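Local coordinates for L-methionine gamma-lyase (Fusobacterium nucleatum subsp. nucleatum, PDB 6LXU), which belongs to the Cys/Met metabolism family of PLP-dependent enzymes and carries its cofactor covalently bound to a lysine, at residues Val143-Glu157 with Ile175-Asp187. Sequence-based numbering, arbitrary orientation.
Sequences VKNAMKKNTRVVYLE and IAHTNPNTLVIVD
Strands 151-157 and 183-187 pair in parallel, 20° apart, through alternating backbone hydrogen bonds, from L183 N on R152 O (2.8 Å) to L156 N on I185 O. At the entry to the ladder the R152 chain turns at chi2 (56°), which brings NH1 to N181 O at 2.9 Å, in the guanidinium plane, while L183 CD1 sits over the centre of one face. T182 OG1 donates to T151 O (2.8 Å), and M147 CE meets that hydroxyl tip to tip. The N179 amide, its OD1 engaged in an Asx turn with N181 N, sends ND2 to K149 O at 3.0 Å, above the carbonyl plane, and more weakly to K148 O. V154 CG2 touches both A176 CB (3.6 Å) and T182 CG2; on the opposite face, I185 CG2 packs on Y155 CE2. Farther along, a water in the tyrosine ring plane joins Y155 OH, E157 OE1 and D187 OD2; E157 OE1 also accepts from Y114 N, and D187 OD1 is hydrogen-bonded to T189 OG1. Helix 169-176 lies in the connection between the strands, making a beta-alpha-beta unit, and packs against L156 and V184; helix 89-100 lies against V153, Y155 and I185, and strand 106-110 flanks 151-157.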
ATOM      1  N   VAL A 143     -39.208 -23.271  12.634  1.00 14.99           N
ATOM      2  CA  VAL A 143     -37.834 -23.609  12.960  1.00 13.85           C
ATOM      3  C   VAL A 143     -37.804 -24.828  13.874  1.00 13.95           C
ATOM      4  O   VAL A 143     -37.044 -25.760  13.626  1.00 13.10           O
ATOM      5  CB  VAL A 143     -37.078 -22.414  13.575  1.00 13.16           C
ATOM      6  CG1 VAL A 143     -35.659 -22.811  13.943  1.00 13.29           C
ATOM      7  CG2 VAL A 143     -37.060 -21.257  12.588  1.00 13.24           C
ATOM      8  N   LYS A 144     -38.652 -24.835  14.905  1.00 14.44           N
ATOM      9  CA  LYS A 144     -38.767 -26.007  15.790  1.00 15.27           C
ATOM     10  C   LYS A 144     -39.048 -27.279  14.990  1.00 14.68           C
ATOM     11  O   LYS A 144     -38.423 -28.309  15.215  1.00 14.50           O
ATOM     12  CB  LYS A 144     -39.904 -25.825  16.794  1.00 16.77           C
ATOM     13  CG  LYS A 144     -39.680 -24.767  17.856  1.00 18.50           C
ATOM     14  CD  LYS A 144     -40.955 -24.569  18.659  1.00 20.12           C
ATOM     15  CE  LYS A 144     -40.919 -23.299  19.485  1.00 21.38           C
ATOM     16  NZ  LYS A 144     -42.052 -23.246  20.448  1.00 23.09           N
ATOM     17  N   ASN A 145     -39.983 -27.174  14.055  1.00 14.69           N
ATOM     18  CA  ASN A 145     -40.406 -28.326  13.242  1.00 16.02           C
ATOM     19  C   ASN A 145     -39.323 -28.813  12.270  1.00 15.77           C
ATOM     20  O   ASN A 145     -39.317 -29.986  11.911  1.00 16.28           O
ATOM     21  CB  ASN A 145     -41.693 -28.006  12.464  1.00 17.52           C
ATOM     22  CG  ASN A 145     -42.913 -27.866  13.364  1.00 19.17           C
ATOM     23  OD1 ASN A 145     -42.916 -28.305  14.520  1.00 20.80           O
ATOM     24  ND2 ASN A 145     -43.958 -27.246  12.834  1.00 20.99           N
ATOM     25  N   ALA A 146     -38.416 -27.920  11.849  1.00 14.77           N
ATOM     26  CA  ALA A 146     -37.310 -28.275  10.941  1.00 14.75           C
ATOM     27  C   ALA A 146     -36.123 -28.936  11.630  1.00 14.38           C
ATOM     28  O   ALA A 146     -35.297 -29.559  10.950  1.00 14.32           O
ATOM     29  CB  ALA A 146     -36.838 -27.041  10.189  1.00 14.75           C
ATOM     30  N   MET A 147     -35.996 -28.800  12.948  1.00 13.86           N
ATOM     31  CA  MET A 147     -34.875 -29.384  13.686  1.00 13.79           C
ATOM     32  C   MET A 147     -34.864 -30.903  13.561  1.00 14.62           C
ATOM     33  O   MET A 147     -35.921 -31.544  13.662  1.00 15.83           O
ATOM     34  CB  MET A 147     -34.918 -28.997  15.173  1.00 13.07           C
ATOM     35  CG  MET A 147     -34.602 -27.531  15.463  1.00 13.10           C
ATOM     36  SD  MET A 147     -32.930 -27.006  15.031  1.00 12.72           S
ATOM     37  CE  MET A 147     -31.952 -28.053  16.105  1.00 13.47           C
ATOM     38  N   LYS A 148     -33.680 -31.469  13.343  1.00 14.66           N
ATOM     39  CA  LYS A 148     -33.488 -32.922  13.287  1.00 15.39           C
ATOM     40  C   LYS A 148     -32.308 -33.302  14.147  1.00 15.05           C
ATOM     41  O   LYS A 148     -31.493 -32.449  14.532  1.00 14.50           O
ATOM     42  CB  LYS A 148     -33.253 -33.378  11.848  1.00 16.32           C
ATOM     43  CG  LYS A 148     -34.391 -33.023  10.919  1.00 17.51           C
ATOM     44  CD  LYS A 148     -34.389 -33.864   9.660  1.00 18.41           C
ATOM     45  CE  LYS A 148     -33.189 -33.567   8.786  1.00 19.38           C
ATOM     46  NZ  LYS A 148     -33.171 -34.436   7.583  1.00 20.03           N
ATOM     47  N   LYS A 149     -32.174 -34.594  14.437  1.00 15.40           N
ATOM     48  CA  LYS A 149     -31.060 -35.071  15.233  1.00 15.92           C
ATOM     49  C   LYS A 149     -29.701 -34.687  14.627  1.00 14.19           C
ATOM     50  O   LYS A 149     -28.763 -34.412  15.361  1.00 14.92           O
ATOM     51  CB  LYS A 149     -31.128 -36.590  15.399  1.00 18.39           C
ATOM     52  CG  LYS A 149     -30.117 -37.137  16.388  1.00 20.98           C
ATOM     53  CD  LYS A 149     -30.286 -38.634  16.590  1.00 23.28           C
ATOM     54  CE  LYS A 149     -29.454 -39.136  17.756  1.00 24.81           C
ATOM     55  NZ  LYS A 149     -30.017 -38.723  19.075  1.00 26.21           N
ATOM     56  N   ASN A 150     -29.617 -34.708  13.297  1.00 13.24           N
ATOM     57  CA  ASN A 150     -28.377 -34.386  12.583  1.00 12.39           C
ATOM     58  C   ASN A 150     -28.255 -32.910  12.173  1.00 11.58           C
ATOM     59  O   ASN A 150     -27.358 -32.571  11.394  1.00 11.22           O
ATOM     60  CB  ASN A 150     -28.197 -35.302  11.356  1.00 12.58           C
ATOM     61  CG  ASN A 150     -29.252 -35.086  10.306  1.00 12.76           C
ATOM     62  OD1 ASN A 150     -30.416 -34.847  10.624  1.00 13.91           O
ATOM     63  ND2 ASN A 150     -28.863 -35.166   9.042  1.00 12.84           N
ATOM     64  N   THR A 151     -29.125 -32.027  12.675  1.00 10.73           N
ATOM     65  CA  THR A 151     -28.959 -30.582  12.449  1.00 10.34           C
ATOM     66  C   THR A 151     -27.705 -30.109  13.146  1.00 10.08           C
ATOM     67  O   THR A 151     -27.593 -30.148  14.367  1.00 10.79           O
ATOM     68  CB  THR A 151     -30.175 -29.787  12.920  1.00 10.50           C
ATOM     69  OG1 THR A 151     -31.332 -30.309  12.268  1.00 11.09           O
ATOM     70  CG2 THR A 151     -30.019 -28.290  12.575  1.00 10.50           C
ATOM     71  N   ARG A 152     -26.725 -29.692  12.346  1.00  9.52           N
ATOM     72  CA  ARG A 152     -25.449 -29.228  12.870  1.00  9.22           C
ATOM     73  C   ARG A 152     -25.361 -27.697  12.950  1.00  8.59           C
ATOM     74  O   ARG A 152     -24.615 -27.183  13.764  1.00  8.80           O
ATOM     75  CB  ARG A 152     -24.319 -29.791  11.998  1.00  9.50           C
ATOM     76  CG  ARG A 152     -22.915 -29.363  12.351  1.00  9.84           C
ATOM     77  CD  ARG A 152     -22.519 -29.667  13.784  1.00 10.28           C
ATOM     78  NE  ARG A 152     -21.096 -29.434  14.008  1.00 10.60           N
ATOM     79  CZ  ARG A 152     -20.526 -29.217  15.193  1.00 11.38           C
ATOM     80  NH1 ARG A 152     -21.267 -29.194  16.310  1.00 12.33           N
ATOM     81  NH2 ARG A 152     -19.220 -29.039  15.277  1.00 12.09           N
ATOM     82  N   VAL A 153     -26.077 -27.009  12.068  1.00  8.11           N
ATOM     83  CA  VAL A 153     -26.028 -25.549  11.999  1.00  7.96           C
ATOM     84  C   VAL A 153     -27.430 -24.998  11.822  1.00  7.82           C
ATOM     85  O   VAL A 153     -28.208 -25.467  10.994  1.00  8.36           O
ATOM     86  CB  VAL A 153     -25.148 -25.065  10.814  1.00  8.15           C
ATOM     87  CG1 VAL A 153     -25.344 -23.575  10.527  1.00  8.16           C
ATOM     88  CG2 VAL A 153     -23.688 -25.372  11.073  1.00  8.32           C
ATOM     89  N   VAL A 154     -27.724 -23.965  12.612  1.00  7.86           N
ATOM     90  CA  VAL A 154     -28.825 -23.056  12.345  1.00  7.84           C
ATOM     91  C   VAL A 154     -28.162 -21.731  11.964  1.00  7.49           C
ATOM     92  O   VAL A 154     -27.413 -21.178  12.762  1.00  7.49           O
ATOM     93  CB  VAL A 154     -29.780 -22.921  13.556  1.00  8.21           C
ATOM     94  CG1 VAL A 154     -30.775 -21.799  13.352  1.00  8.56           C
ATOM     95  CG2 VAL A 154     -30.499 -24.241  13.781  1.00  8.47           C
ATOM     96  N   TYR A 155     -28.391 -21.280  10.734  1.00  7.30           N
ATOM     97  CA  TYR A 155     -27.695 -20.116  10.173  1.00  7.16           C
ATOM     98  C   TYR A 155     -28.698 -18.997   9.998  1.00  7.49           C
ATOM     99  O   TYR A 155     -29.722 -19.191   9.346  1.00  7.88           O
ATOM    100  CB  TYR A 155     -27.049 -20.494   8.841  1.00  6.93           C
ATOM    101  CG  TYR A 155     -26.196 -19.395   8.255  1.00  6.79           C
ATOM    102  CD1 TYR A 155     -26.765 -18.352   7.570  1.00  6.89           C
ATOM    103  CD2 TYR A 155     -24.818 -19.396   8.417  1.00  6.93           C
ATOM    104  CE1 TYR A 155     -25.996 -17.310   7.054  1.00  6.90           C
ATOM    105  CE2 TYR A 155     -24.026 -18.379   7.891  1.00  6.90           C
ATOM    106  CZ  TYR A 155     -24.620 -17.335   7.212  1.00  6.74           C
ATOM    107  OH  TYR A 155     -23.813 -16.335   6.684  1.00  6.89           O
ATOM    108  N   LEU A 156     -28.404 -17.834  10.592  1.00  7.59           N
ATOM    109  CA  LEU A 156     -29.359 -16.730  10.654  1.00  7.66           C
ATOM    110  C   LEU A 156     -28.744 -15.421  10.190  1.00  7.69           C
ATOM    111  O   LEU A 156     -27.524 -15.226  10.264  1.00  7.63           O
ATOM    112  CB  LEU A 156     -29.870 -16.539  12.086  1.00  7.74           C
ATOM    113  CG  LEU A 156     -30.428 -17.798  12.759  1.00  7.99           C
ATOM    114  CD1 LEU A 156     -30.649 -17.559  14.238  1.00  8.16           C
ATOM    115  CD2 LEU A 156     -31.706 -18.258  12.086  1.00  8.22           C
ATOM    116  N   GLU A 157     -29.598 -14.500   9.782  1.00  7.94           N
ATOM    117  CA  GLU A 157     -29.162 -13.194   9.293  1.00  8.42           C
ATOM    118  C   GLU A 157     -30.247 -12.188   9.619  1.00  8.20           C
ATOM    119  O   GLU A 157     -31.387 -12.399   9.234  1.00  9.79           O
ATOM    120  CB  GLU A 157     -28.930 -13.309   7.786  1.00  9.35           C
ATOM    121  CG  GLU A 157     -28.237 -12.142   7.135  1.00 10.20           C
ATOM    122  CD  GLU A 157     -28.015 -12.351   5.647  1.00 10.62           C
ATOM    123  OE1 GLU A 157     -27.761 -13.508   5.163  1.00 11.57           O
ATOM    124  OE2 GLU A 157     -28.090 -11.329   4.940  1.00 12.05           O
ATOM    125  N   ILE A 175     -34.093 -22.478  20.547  1.00  9.92           N
ATOM    126  CA  ILE A 175     -34.659 -23.593  19.772  1.00 10.32           C
ATOM    127  C   ILE A 175     -33.550 -24.472  19.216  1.00 10.05           C
ATOM    128  O   ILE A 175     -33.581 -25.697  19.338  1.00 11.05           O
ATOM    129  CB  ILE A 175     -35.570 -23.085  18.643  1.00 10.70           C
ATOM    130  CG1 ILE A 175     -36.807 -22.428  19.259  1.00 11.13           C
ATOM    131  CG2 ILE A 175     -35.975 -24.208  17.685  1.00 10.86           C
ATOM    132  CD1 ILE A 175     -37.583 -21.560  18.315  1.00 11.72           C
ATOM    133  N   ALA A 176     -32.553 -23.851  18.583  1.00  9.52           N
ATOM    134  CA  ALA A 176     -31.425 -24.607  18.026  1.00  9.32           C
ATOM    135  C   ALA A 176     -30.717 -25.457  19.076  1.00  9.69           C
ATOM    136  O   ALA A 176     -30.364 -26.614  18.823  1.00  9.92           O
ATOM    137  CB  ALA A 176     -30.439 -23.648  17.379  1.00  9.03           C
ATOM    138  N   HIS A 177     -30.524 -24.871  20.253  1.00  9.72           N
ATOM    139  CA  HIS A 177     -29.753 -25.502  21.302  1.00 10.09           C
ATOM    140  C   HIS A 177     -30.490 -26.610  22.062  1.00 10.51           C
ATOM    141  O   HIS A 177     -29.883 -27.258  22.908  1.00 11.80           O
ATOM    142  CB  HIS A 177     -29.198 -24.452  22.252  1.00  9.75           C
ATOM    143  CG  HIS A 177     -28.087 -23.644  21.643  1.00  9.49           C
ATOM    144  ND1 HIS A 177     -27.871 -22.320  21.956  1.00  9.75           N
ATOM    145  CD2 HIS A 177     -27.146 -23.976  20.722  1.00  9.56           C
ATOM    146  CE1 HIS A 177     -26.830 -21.880  21.268  1.00  9.37           C
ATOM    147  NE2 HIS A 177     -26.373 -22.858  20.514  1.00  9.54           N
ATOM    148  N   THR A 178     -31.736 -26.877  21.693  1.00 10.90           N
ATOM    149  CA  THR A 178     -32.398 -28.104  22.164  1.00 11.72           C
ATOM    150  C   THR A 178     -31.686 -29.344  21.623  1.00 12.22           C
ATOM    151  O   THR A 178     -31.817 -30.426  22.203  1.00 13.31           O
ATOM    152  CB  THR A 178     -33.889 -28.170  21.789  1.00 12.32           C
ATOM    153  OG1 THR A 178     -34.053 -28.153  20.371  1.00 13.04           O
ATOM    154  CG2 THR A 178     -34.673 -27.026  22.413  1.00 12.63           C
ATOM    155  N   ASN A 179     -30.949 -29.211  20.513  1.00 12.36           N
ATOM    156  CA  ASN A 179     -30.056 -30.263  20.049  1.00 12.75           C
ATOM    157  C   ASN A 179     -28.642 -29.905  20.518  1.00 13.80           C
ATOM    158  O   ASN A 179     -28.108 -28.872  20.102  1.00 12.70           O
ATOM    159  CB  ASN A 179     -30.152 -30.351  18.525  1.00 13.06           C
ATOM    160  CG  ASN A 179     -29.279 -31.446  17.937  1.00 13.11           C
ATOM    161  OD1 ASN A 179     -28.231 -31.784  18.475  1.00 13.62           O
ATOM    162  ND2 ASN A 179     -29.723 -31.994  16.820  1.00 14.17           N
ATOM    163  N   PRO A 180     -28.014 -30.743  21.373  1.00 15.27           N
ATOM    164  CA  PRO A 180     -26.700 -30.394  21.933  1.00 15.78           C
ATOM    165  C   PRO A 180     -25.537 -30.294  20.925  1.00 15.49           C
ATOM    166  O   PRO A 180     -24.478 -29.784  21.283  1.00 17.25           O
ATOM    167  CB  PRO A 180     -26.424 -31.534  22.929  1.00 16.98           C
ATOM    168  CG  PRO A 180     -27.207 -32.670  22.412  1.00 17.20           C
ATOM    169  CD  PRO A 180     -28.461 -32.072  21.846  1.00 16.59           C
ATOM    170  N   ASN A 181     -25.730 -30.812  19.720  1.00 14.45           N
ATOM    171  CA  ASN A 181     -24.716 -30.740  18.666  1.00 14.29           C
ATOM    172  C   ASN A 181     -24.909 -29.555  17.702  1.00 12.87           C
ATOM    173  O   ASN A 181     -24.092 -29.373  16.792  1.00 13.11           O
ATOM    174  CB  ASN A 181     -24.737 -32.052  17.876  1.00 15.84           C
ATOM    175  CG  ASN A 181     -23.464 -32.292  17.085  1.00 17.08           C
ATOM    176  OD1 ASN A 181     -22.355 -32.103  17.596  1.00 19.82           O
ATOM    177  ND2 ASN A 181     -23.619 -32.727  15.835  1.00 18.68           N
ATOM    178  N   THR A 182     -25.957 -28.751  17.869  1.00 11.45           N
ATOM    179  CA  THR A 182     -26.250 -27.685  16.902  1.00 10.69           C
ATOM    180  C   THR A 182     -25.530 -26.378  17.234  1.00  9.92           C
ATOM    181  O   THR A 182     -25.602 -25.880  18.365  1.00 10.46           O
ATOM    182  CB  THR A 182     -27.756 -27.423  16.821  1.00 10.56           C
ATOM    183  OG1 THR A 182     -28.449 -28.646  16.521  1.00 10.89           O
ATOM    184  CG2 THR A 182     -28.097 -26.371  15.760  1.00 10.50           C
ATOM    185  N   LEU A 183     -24.856 -25.812  16.229  1.00  9.12           N
ATOM    186  CA  LEU A 183     -24.236 -24.488  16.341  1.00  8.89           C
ATOM    187  C   LEU A 183     -25.109 -23.446  15.676  1.00  8.49           C
ATOM    188  O   LEU A 183     -25.647 -23.681  14.596  1.00  9.01           O
ATOM    189  CB  LEU A 183     -22.871 -24.490  15.666  1.00  9.35           C
ATOM    190  CG  LEU A 183     -21.818 -25.394  16.303  1.00 10.13           C
ATOM    191  CD1 LEU A 183     -20.628 -25.548  15.365  1.00 10.42           C
ATOM    192  CD2 LEU A 183     -21.385 -24.859  17.660  1.00 11.11           C
ATOM    193  N   VAL A 184     -25.224 -22.285  16.317  1.00  7.77           N
ATOM    194  CA  VAL A 184     -25.941 -21.156  15.771  1.00  7.57           C
ATOM    195  C   VAL A 184     -24.913 -20.160  15.227  1.00  7.27           C
ATOM    196  O   VAL A 184     -24.022 -19.723  15.955  1.00  7.00           O
ATOM    197  CB  VAL A 184     -26.851 -20.481  16.823  1.00  7.99           C
ATOM    198  CG1 VAL A 184     -27.623 -19.329  16.189  1.00  8.51           C
ATOM    199  CG2 VAL A 184     -27.825 -21.486  17.425  1.00  8.23           C
ATOM    200  N   ILE A 185     -25.072 -19.824  13.939  1.00  6.99           N
ATOM    201  CA  ILE A 185     -24.158 -18.921  13.227  1.00  7.20           C
ATOM    202  C   ILE A 185     -24.990 -17.748  12.760  1.00  7.00           C
ATOM    203  O   ILE A 185     -26.031 -17.946  12.145  1.00  7.23           O
ATOM    204  CB  ILE A 185     -23.490 -19.626  12.021  1.00  7.76           C
ATOM    205  CG1 ILE A 185     -22.774 -20.895  12.491  1.00  8.43           C
ATOM    206  CG2 ILE A 185     -22.543 -18.671  11.310  1.00  7.86           C
ATOM    207  CD1 ILE A 185     -22.165 -21.729  11.389  1.00  8.77           C
ATOM    208  N   VAL A 186     -24.527 -16.523  13.033  1.00  6.69           N
ATOM    209  CA  VAL A 186     -25.235 -15.315  12.615  1.00  6.47           C
ATOM    210  C   VAL A 186     -24.332 -14.422  11.779  1.00  6.05           C
ATOM    211  O   VAL A 186     -23.226 -14.088  12.196  1.00  6.24           O
ATOM    212  CB  VAL A 186     -25.762 -14.521  13.826  1.00  6.87           C
ATOM    213  CG1 VAL A 186     -26.355 -13.184  13.409  1.00  7.12           C
ATOM    214  CG2 VAL A 186     -26.793 -15.353  14.550  1.00  7.08           C
ATOM    215  N   ASP A 187     -24.858 -14.009  10.638  1.00  5.78           N
ATOM    216  CA  ASP A 187     -24.237 -12.972   9.807  1.00  5.69           C
ATOM    217  C   ASP A 187     -24.707 -11.622  10.329  1.00  5.53           C
ATOM    218  O   ASP A 187     -25.848 -11.229  10.116  1.00  5.79           O
ATOM    219  CB  ASP A 187     -24.614 -13.217   8.346  1.00  5.89           C
ATOM    220  CG  ASP A 187     -24.009 -12.213   7.385  1.00  6.15           C
ATOM    221  OD1 ASP A 187     -23.567 -11.137   7.843  1.00  6.43           O
ATOM    222  OD2 ASP A 187     -24.008 -12.504   6.161  1.00  6.28           O
TER
HETATM  223  O   HOH W   1     -26.587 -32.674  15.000  1.00 24.19           O
HETATM  224  O   HOH W   2     -27.405 -34.446  18.422  1.00 29.27           O
HETATM  225  O   HOH W   3     -25.081 -14.645   4.974  1.00  7.99           O